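Inositol monophosphatase family protein (Staphylococcus aureus subsp. aureus MSSA476, PDB 4I3Y) probably hydrolyses inositol monophosphate to inositol and phosphate with magnesium ions, a reaction that lithium inhibits. Local coordinates at residues A[23-26]-A[27-31]. Residues are numbered along the deposited sequence; the frame is centred on the assembly and turned at random.
Sequences LKQI and DNVIP
Ile-26 and Ile-30, one turn apart on helix 12-35, meet through methyl groups: CG2 of Ile-26 lies 3.5 Å from CD1 of Ile-30. Ile-30 has CG1 beside its own backbone N (chi1 -70°) and an extended chi2, which carries CD1 back along the helix toward the preceding turn. Branched, wholly apolar side chains suit this buried flank, where Ile-26 also meets Ile-111 of strand 110-117 and Ile-30 meets Ile-56 of helix 51-67. Val-29 adds a looser contact, its CG2 standing 4.3 Å from Ile-26 CD1.

On another flank, Lys-24 and Asp-27 form a long, weak salt bridge, with NZ 3.3 Å from OD2. Bends at chi2 (-61°) and chi3 (-53°) curl the lysine forward to the carboxylate. Asp-27 CG, beside its own N, rests against Lys-24 O at 3.2 Å. Tyr-127 OH hydrogen-bonds to both Lys-24 NZ and Asp-27 OD1; ammonium and hydroxyl probably offset the closeness of two acceptors, Asp-27 OD2 and Lys-24 O, 3.5 Å apart.

Gln-25 and Asn-28 are linked by a water, which donates to Gln-25 OE1 at 2.7 Å and accepts from Asn-28 ND2 at 3.2 Å. Amides suit this bridge, one offering a carbonyl and the other an N-H; Gln-25 NE2 turns back to Trp-22 O.

In the backbone, three-residue spacing begins with Ile-26 N to Leu-23 O and passes through weak bonds from Asp-27 N to Lys-24 O and Asn-28 N to Gln-25 O. Ile-26 O then accepts from Val-29 N, well above the carbonyl plane, and from Ile-30 N at 3.0 Å, almost in line with its C=O. Those weak bonds, and Pro-31 lacking an N-H, mark a kink in an amphipathic helix, here packed alongside helix 51-67 and against the large mixed sheet of the inositol monophosphatase fold.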
# COMPACT_ATOMS: atom_id res chain seq x y z
N LEU A 23 -5.15 -19.36 -13.36
CA LEU A 23 -4.61 -18.18 -12.68
C LEU A 23 -3.13 -18.32 -12.40
O LEU A 23 -2.33 -17.47 -12.79
CB LEU A 23 -5.35 -17.94 -11.39
CG LEU A 23 -6.28 -16.77 -11.11
CD1 LEU A 23 -6.75 -15.92 -12.30
CD2 LEU A 23 -7.42 -17.18 -10.20
N LYS A 24 -2.76 -19.43 -11.74
CA LYS A 24 -1.36 -19.67 -11.47
C LYS A 24 -0.50 -19.79 -12.73
O LYS A 24 0.66 -19.40 -12.73
CB LYS A 24 -1.15 -20.87 -10.51
CG LYS A 24 -1.69 -20.63 -9.09
CD LYS A 24 -1.04 -19.45 -8.33
CE LYS A 24 0.50 -19.41 -8.23
NZ LYS A 24 0.94 -18.06 -7.66
N GLN A 25 -1.05 -20.27 -13.83
CA GLN A 25 -0.22 -20.30 -15.06
C GLN A 25 -0.18 -18.97 -15.86
O GLN A 25 0.54 -18.82 -16.85
CB GLN A 25 -0.68 -21.45 -15.93
CG GLN A 25 -2.05 -21.25 -16.53
CD GLN A 25 -1.98 -20.44 -17.82
OE1 GLN A 25 -1.01 -20.61 -18.60
NE2 GLN A 25 -2.97 -19.52 -18.04
N ILE A 26 -0.96 -17.98 -15.42
CA ILE A 26 -0.79 -16.62 -15.92
C ILE A 26 0.56 -15.97 -15.36
O ILE A 26 1.05 -15.06 -15.95
CB ILE A 26 -2.08 -15.78 -15.62
CG1 ILE A 26 -2.49 -14.92 -16.82
CG2 ILE A 26 -1.91 -14.95 -14.36
CD1 ILE A 26 -3.24 -15.67 -17.89
N ASP A 27 1.14 -16.48 -14.27
CA ASP A 27 2.51 -16.14 -13.87
C ASP A 27 3.56 -16.27 -15.00
O ASP A 27 4.53 -15.54 -15.03
CB ASP A 27 2.95 -17.11 -12.79
CG ASP A 27 2.21 -16.89 -11.47
OD1 ASP A 27 1.29 -16.04 -11.41
OD2 ASP A 27 2.57 -17.55 -10.49
N ASN A 28 3.35 -17.23 -15.90
CA ASN A 28 4.25 -17.50 -17.01
C ASN A 28 4.07 -16.46 -18.11
O ASN A 28 5.01 -16.12 -18.82
CB ASN A 28 4.01 -18.91 -17.54
CG ASN A 28 4.31 -19.97 -16.50
OD1 ASN A 28 5.19 -19.82 -15.70
ND2 ASN A 28 3.54 -21.00 -16.50
N VAL A 29 2.87 -15.90 -18.21
CA VAL A 29 2.50 -15.00 -19.31
C VAL A 29 2.78 -13.52 -18.99
O VAL A 29 3.22 -12.75 -19.84
CB VAL A 29 0.97 -15.14 -19.61
CG1 VAL A 29 0.55 -14.32 -20.83
CG2 VAL A 29 0.55 -16.61 -19.75
N ILE A 30 2.48 -13.09 -17.76
CA ILE A 30 2.53 -11.65 -17.44
C ILE A 30 3.90 -10.94 -17.54
O ILE A 30 3.94 -9.77 -17.93
CB ILE A 30 1.90 -11.35 -16.06
CG1 ILE A 30 0.41 -11.56 -16.17
CG2 ILE A 30 2.04 -9.90 -15.73
CD1 ILE A 30 -0.25 -11.86 -14.83
N PRO A 31 5.01 -11.62 -17.18
CA PRO A 31 6.30 -10.86 -17.21
C PRO A 31 6.56 -10.35 -18.62
O PRO A 31 6.99 -9.21 -18.82
CB PRO A 31 7.33 -11.91 -16.77
CG PRO A 31 6.53 -12.84 -15.92
CD PRO A 31 5.16 -12.92 -16.52
O HOH W 1 1.58 -21.32 -19.02